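Local coordinates for protein probable ferredoxin-dependent nitrite reductase NirA (Mycobacterium tuberculosis, PDB 1ZJ8) that reduces sulfite to sulfide with a siroheme and a [4Fe-4S] cluster, probably taking electrons from ferredoxin and supplying the synthesis of sulfur-containing amino acids and cofactors, at residues Y80-Q85 with I431-L436. Sequence-based numbering, arbitrary orientation.
Sequences YTQREQ and IEFCKL. With SRM (siroheme), chain E.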
ATOM      1  N   TYR A  80      12.422  -2.211   9.707  1.00 49.35           N
ATOM      2  CA  TYR A  80      13.141  -1.436   8.725  1.00 49.41           C
ATOM      3  C   TYR A  80      13.794  -0.295   9.558  1.00 49.51           C
ATOM      4  O   TYR A  80      13.186   0.275  10.469  1.00 49.41           O
ATOM      5  CB  TYR A  80      12.129  -0.938   7.661  1.00 49.26           C
ATOM      6  CG  TYR A  80      12.048  -1.632   6.276  1.00 48.81           C
ATOM      7  CD1 TYR A  80      12.961  -1.271   5.280  1.00 48.83           C
ATOM      8  CD2 TYR A  80      10.988  -2.547   5.910  1.00 49.62           C
ATOM      9  CE1 TYR A  80      12.906  -1.813   3.996  1.00 49.04           C
ATOM     10  CE2 TYR A  80      10.931  -3.079   4.589  1.00 49.64           C
ATOM     11  CZ  TYR A  80      11.902  -2.707   3.660  1.00 49.48           C
ATOM     12  OH  TYR A  80      11.878  -3.215   2.387  1.00 49.49           O
ATOM     13  N   THR A  81      15.059  -0.019   9.279  1.00 49.93           N
ATOM     14  CA  THR A  81      15.819   1.035   9.957  1.00 50.00           C
ATOM     15  C   THR A  81      15.226   2.426   9.601  1.00 50.33           C
ATOM     16  O   THR A  81      14.848   2.643   8.447  1.00 50.75           O
ATOM     17  CB  THR A  81      17.297   0.918   9.509  1.00 49.90           C
ATOM     18  OG1 THR A  81      18.169   1.230  10.603  1.00 50.72           O
ATOM     19  CG2 THR A  81      17.590   1.779   8.272  1.00 48.90           C
ATOM     20  N   GLN A  82      15.130   3.365  10.547  1.00 50.37           N
ATOM     21  CA  GLN A  82      14.569   4.689  10.204  1.00 50.49           C
ATOM     22  C   GLN A  82      15.643   5.782   9.977  1.00 50.89           C
ATOM     23  O   GLN A  82      16.785   5.649  10.422  1.00 50.91           O
ATOM     24  CB  GLN A  82      13.480   5.121  11.212  1.00 50.57           C
ATOM     25  CG  GLN A  82      13.933   5.660  12.582  1.00 50.72           C
ATOM     26  CD  GLN A  82      12.811   6.421  13.342  1.00 50.46           C
ATOM     27  OE1 GLN A  82      11.757   5.860  13.672  1.00 48.97           O
ATOM     28  NE2 GLN A  82      13.062   7.700  13.634  1.00 49.60           N
ATOM     29  N   ARG A  83      15.258   6.858   9.277  1.00 51.32           N
ATOM     30  CA  ARG A  83      16.179   7.950   8.871  1.00 51.40           C
ATOM     31  C   ARG A  83      16.592   8.851  10.048  1.00 51.89           C
ATOM     32  O   ARG A  83      15.736   9.392  10.768  1.00 52.02           O
ATOM     33  CB  ARG A  83      15.553   8.827   7.769  1.00 51.23           C
ATOM     34  CG  ARG A  83      16.499   9.891   7.131  1.00 51.45           C
ATOM     35  CD  ARG A  83      15.707  11.046   6.479  1.00 51.32           C
ATOM     36  NE  ARG A  83      16.485  11.993   5.665  1.00 50.85           N
ATOM     37  CZ  ARG A  83      16.934  11.759   4.426  1.00 51.60           C
ATOM     38  NH1 ARG A  83      16.751  10.576   3.855  1.00 52.00           N
ATOM     39  NH2 ARG A  83      17.594  12.702   3.753  1.00 51.66           N
ATOM     40  N   GLU A  84      17.910   9.014  10.224  1.00 52.24           N
ATOM     41  CA  GLU A  84      18.455   9.928  11.233  1.00 52.30           C
ATOM     42  C   GLU A  84      18.008  11.358  10.915  1.00 52.61           C
ATOM     43  O   GLU A  84      17.794  11.728   9.738  1.00 52.18           O
ATOM     44  CB  GLU A  84      19.992   9.848  11.294  1.00 52.45           C
ATOM     45  CG  GLU A  84      20.617  10.552  12.497  1.00 51.90           C
ATOM     46  CD  GLU A  84      20.157   9.950  13.803  1.00 51.23           C
ATOM     47  OE1 GLU A  84      20.714   8.914  14.190  1.00 50.15           O
ATOM     48  OE2 GLU A  84      19.228  10.494  14.435  1.00 52.93           O
ATOM     49  N   GLN A  85      17.873  12.153  11.976  1.00 53.08           N
ATOM     50  CA  GLN A  85      17.403  13.538  11.871  1.00 53.54           C
ATOM     51  C   GLN A  85      18.423  14.468  11.227  1.00 54.03           C
ATOM     52  O   GLN A  85      19.623  14.248  11.343  1.00 54.13           O
ATOM     53  CB  GLN A  85      17.128  14.122  13.272  1.00 53.51           C
ATOM     54  CG  GLN A  85      16.153  13.349  14.156  1.00 53.46           C
ATOM     55  CD  GLN A  85      14.757  13.273  13.560  1.00 53.36           C
ATOM     56  OE1 GLN A  85      14.364  14.126  12.753  1.00 54.14           O
ATOM     57  NE2 GLN A  85      14.006  12.247  13.943  1.00 50.90           N
ATOM     58  N   ILE A 431      10.606  12.274   3.898  1.00 39.14           N
ATOM     59  CA  ILE A 431      11.887  12.547   4.566  1.00 39.50           C
ATOM     60  C   ILE A 431      11.825  12.613   6.103  1.00 39.86           C
ATOM     61  O   ILE A 431      12.873  12.583   6.747  1.00 40.26           O
ATOM     62  CB  ILE A 431      12.500  13.865   4.005  1.00 39.69           C
ATOM     63  CG1 ILE A 431      14.002  13.945   4.284  1.00 40.35           C
ATOM     64  CG2 ILE A 431      11.762  15.097   4.552  1.00 39.64           C
ATOM     65  CD1 ILE A 431      14.758  14.869   3.289  1.00 40.33           C
ATOM     66  N   GLU A 432      10.621  12.702   6.680  1.00 39.79           N
ATOM     67  CA  GLU A 432      10.432  12.633   8.150  1.00 39.83           C
ATOM     68  C   GLU A 432      10.982  11.333   8.796  1.00 39.78           C
ATOM     69  O   GLU A 432      11.382  11.331   9.958  1.00 39.49           O
ATOM     70  CB  GLU A 432       8.931  12.783   8.476  1.00 40.02           C
ATOM     71  CG  GLU A 432       8.529  12.848   9.960  1.00 39.97           C
ATOM     72  CD  GLU A 432       7.156  12.218  10.250  1.00 40.21           C
ATOM     73  OE1 GLU A 432       6.603  11.495   9.385  1.00 40.51           O
ATOM     74  OE2 GLU A 432       6.644  12.425  11.368  1.00 39.16           O
ATOM     75  N   PHE A 433      10.972  10.232   8.047  1.00 39.90           N
ATOM     76  CA  PHE A 433      11.408   8.931   8.570  1.00 40.11           C
ATOM     77  C   PHE A 433      12.098   8.035   7.515  1.00 40.30           C
ATOM     78  O   PHE A 433      12.791   7.089   7.864  1.00 39.92           O
ATOM     79  CB  PHE A 433      10.199   8.141   9.123  1.00 39.89           C
ATOM     80  CG  PHE A 433       9.629   8.653  10.453  1.00 39.80           C
ATOM     81  CD1 PHE A 433      10.426   8.787  11.584  1.00 39.49           C
ATOM     82  CD2 PHE A 433       8.260   8.919  10.578  1.00 39.43           C
ATOM     83  CE1 PHE A 433       9.878   9.223  12.816  1.00 39.49           C
ATOM     84  CE2 PHE A 433       7.709   9.350  11.802  1.00 39.55           C
ATOM     85  CZ  PHE A 433       8.518   9.497  12.918  1.00 39.31           C
ATOM     86  N   CYS A 434      11.907   8.323   6.234  1.00 40.96           N
ATOM     87  CA  CYS A 434      12.377   7.443   5.172  1.00 41.51           C
ATOM     88  C   CYS A 434      13.788   7.802   4.670  1.00 42.14           C
ATOM     89  O   CYS A 434      14.079   8.975   4.413  1.00 42.33           O
ATOM     90  CB  CYS A 434      11.402   7.513   3.999  1.00 41.42           C
ATOM     91  SG  CYS A 434      11.787   6.282   2.788  1.00 42.08           S
ATOM     92  N   LYS A 435      14.643   6.792   4.486  1.00 42.63           N
ATOM     93  CA  LYS A 435      16.019   7.029   4.045  1.00 42.93           C
ATOM     94  C   LYS A 435      16.170   7.278   2.547  1.00 43.25           C
ATOM     95  O   LYS A 435      17.260   7.661   2.112  1.00 43.72           O
ATOM     96  CB  LYS A 435      16.921   5.868   4.429  1.00 43.14           C
ATOM     97  CG  LYS A 435      17.062   5.631   5.938  1.00 43.60           C
ATOM     98  CD  LYS A 435      17.914   4.382   6.212  1.00 43.69           C
ATOM     99  CE  LYS A 435      17.481   3.160   5.336  1.00 44.41           C
ATOM    100  NZ  LYS A 435      15.992   2.912   5.308  1.00 43.31           N
ATOM    101  N   LEU A 436      15.108   7.087   1.763  1.00 43.40           N
ATOM    102  CA  LEU A 436      15.201   7.246   0.301  1.00 43.69           C
ATOM    103  C   LEU A 436      14.463   8.461  -0.276  1.00 43.78           C
ATOM    104  O   LEU A 436      14.399   8.622  -1.500  1.00 43.30           O
ATOM    105  CB  LEU A 436      14.718   5.976  -0.394  1.00 43.83           C
ATOM    106  CG  LEU A 436      15.293   4.684   0.181  1.00 44.08           C
ATOM    107  CD1 LEU A 436      14.713   3.488  -0.585  1.00 44.70           C
ATOM    108  CD2 LEU A 436      16.825   4.685   0.150  1.00 43.66           C
TER
HETATM  109 FE   SRM E 557       6.822   0.885  -0.087  1.00 36.68          FE
HETATM  110  CHA SRM E 557      10.229   0.886   0.168  1.00 39.33           C
HETATM  111  CHB SRM E 557       6.645   3.033   2.476  1.00 37.03           C
HETATM  112  CHC SRM E 557       3.575   0.843  -0.305  1.00 31.66           C
HETATM  113  CHD SRM E 557       7.076   0.723  -3.529  1.00 36.19           C
HETATM  114  NA  SRM E 557       8.153   1.625   1.209  1.00 38.55           N
HETATM  115  C1A SRM E 557       9.488   1.421   1.242  1.00 39.78           C
HETATM  116  C2A SRM E 557      10.128   1.821   2.536  1.00 40.69           C
HETATM  117  CMA SRM E 557      10.297   0.614   3.407  1.00 40.05           C
HETATM  118  CDA SRM E 557      11.389   2.616   2.340  1.00 42.56           C
HETATM  119  CEA SRM E 557      12.718   1.963   2.550  1.00 44.84           C
HETATM  120  O3A SRM E 557      13.034   1.016   1.822  1.00 47.29           O
HETATM  121  O4A SRM E 557      13.490   2.354   3.438  1.00 46.66           O
HETATM  122  C3A SRM E 557       9.084   2.737   3.078  1.00 40.44           C
HETATM  123  CAA SRM E 557       8.879   2.641   4.553  1.00 40.25           C
HETATM  124  CBA SRM E 557       9.835   3.666   5.103  1.00 41.43           C
HETATM  125  CCA SRM E 557       9.305   4.266   6.365  1.00 42.67           C
HETATM  126  O1A SRM E 557       8.086   4.533   6.440  1.00 41.33           O
HETATM  127  O2A SRM E 557      10.101   4.460   7.315  1.00 43.03           O
HETATM  128  C4A SRM E 557       7.892   2.445   2.233  1.00 39.08           C
HETATM  129  NB  SRM E 557       5.389   1.666   1.009  1.00 35.16           N
HETATM  130  C1B SRM E 557       5.432   2.490   2.057  1.00 34.63           C
HETATM  131  C2B SRM E 557       4.110   2.746   2.723  1.00 33.18           C
HETATM  132  CMB SRM E 557       4.170   2.807   4.224  1.00 32.44           C
HETATM  133  CDB SRM E 557       3.608   4.059   2.223  1.00 33.03           C
HETATM  134  CEB SRM E 557       2.307   4.559   2.742  1.00 33.40           C
HETATM  135  O3B SRM E 557       2.221   5.568   3.475  1.00 33.18           O
HETATM  136  O4B SRM E 557       1.304   3.923   2.422  1.00 34.85           O
HETATM  137  C3B SRM E 557       3.318   1.594   2.143  1.00 32.49           C
HETATM  138  CAB SRM E 557       3.471   0.354   2.984  1.00 32.29           C
HETATM  139  CBB SRM E 557       2.310  -0.579   2.824  1.00 31.87           C
HETATM  140  CCB SRM E 557       2.604  -1.893   3.489  1.00 31.13           C
HETATM  141  O1B SRM E 557       2.111  -2.171   4.580  1.00 31.81           O
HETATM  142  O2B SRM E 557       3.318  -2.733   2.949  1.00 33.57           O
HETATM  143  C4B SRM E 557       4.107   1.336   0.888  1.00 33.82           C
HETATM  144  NC  SRM E 557       5.602   0.923  -1.586  1.00 33.63           N
HETATM  145  C1C SRM E 557       4.273   0.715  -1.497  1.00 31.18           C
HETATM  146  C2C SRM E 557       3.622   0.747  -2.723  1.00 32.91           C
HETATM  147  CDC SRM E 557       2.162   0.822  -3.025  1.00 33.13           C
HETATM  148  CEC SRM E 557       1.331  -0.398  -3.113  1.00 32.44           C
HETATM  149  O3C SRM E 557       1.798  -1.503  -2.756  1.00 31.81           O
HETATM  150  O4C SRM E 557       0.188  -0.237  -3.567  1.00 32.69           O
HETATM  151  C3C SRM E 557       4.651   0.766  -3.614  1.00 33.32           C
HETATM  152  CAC SRM E 557       4.343   0.784  -5.076  1.00 33.48           C
HETATM  153  CBC SRM E 557       3.764  -0.442  -5.750  1.00 32.83           C
HETATM  154  CCC SRM E 557       4.888  -1.425  -6.027  1.00 32.31           C
HETATM  155  O1C SRM E 557       5.443  -2.045  -5.080  1.00 28.39           O
HETATM  156  O2C SRM E 557       5.240  -1.559  -7.227  1.00 31.62           O
HETATM  157  C4C SRM E 557       5.831   0.803  -2.916  1.00 34.77           C
HETATM  158  ND  SRM E 557       8.327   0.477  -1.378  1.00 37.36           N
HETATM  159  C1D SRM E 557       8.212   0.654  -2.703  1.00 37.00           C
HETATM  160  C2D SRM E 557       9.498   0.792  -3.258  1.00 38.32           C
HETATM  161  CAD SRM E 557       9.823   0.387  -4.685  1.00 37.48           C
HETATM  162  CBD SRM E 557      10.319  -1.003  -4.940  1.00 39.18           C
HETATM  163  CCD SRM E 557      10.549  -1.554  -6.318  1.00 40.36           C
HETATM  164  O1D SRM E 557       9.818  -2.505  -6.674  1.00 41.96           O
HETATM  165  O2D SRM E 557      11.434  -1.075  -7.076  1.00 37.19           O
HETATM  166  C3D SRM E 557      10.393   0.691  -2.207  1.00 37.58           C
HETATM  167  CDD SRM E 557      11.848   0.333  -2.340  1.00 38.97           C
HETATM  168  CED SRM E 557      12.331  -1.080  -2.583  1.00 39.54           C
HETATM  169  O3D SRM E 557      11.579  -2.046  -2.451  1.00 39.68           O
HETATM  170  O4D SRM E 557      13.500  -1.308  -2.925  1.00 38.84           O
HETATM  171  C4D SRM E 557       9.655   0.493  -1.050  1.00 38.45           C
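Arg83 and Phe433 bring the two backbones together, with Arg83 N donating to Phe433 O at 2.9 Å. Strand 79-83 is an outermost strand of an antiparallel sheet. The segment 431-436 is part of a cluster-binding loop of the siroheme and [4Fe-4S] reductase fold, between strand 425-427 and helix 442-455. Within this loop, Cys434 SG is a ligand of a cluster iron.

Arg83 makes the largest share of the contact. Its CG stands anti to the backbone N (chi1 -172°), and the chain runs extended across the loop as far as NE. There NH1 donates to Cys434 O at 3.2 Å. The donor lies on a lone pair of the carbonyl, but the N-H...O angle is a bent 136°. Ile431 CG1 covers one face of the guanidinium, offset toward its rim and 3.4 Å from Arg83 NE. NH2 turns to Tyr87 O and Thr92 OG1, so several bonds fix the rotation of the group. The arginine thus ties the cysteine's own backbone to the chain that follows the strand.

Gln82 and Phe433 lie side by side. The amide reaches the ring edge through NE2, and the two planes are 66° apart. Gln82 OE1 is bonded to Trp148 N, while the Phe433 ring stacks with His147. On the other flank, Lys435 crosses Thr81 at about a right angle, its CE against Thr81 CG2. Bends at chi3 and chi4 curl its chain back toward the siroheme. NZ makes weak hydrogen bonds to Thr81 O and to carboxylate oxygen O4A of the siroheme, the latter at 3.2 Å.

Tyr80, linked to Cys172 through CE2, also meets the cofactor: siroheme methyl CMA sits over the centre of its ring, 3.5 Å above the plane.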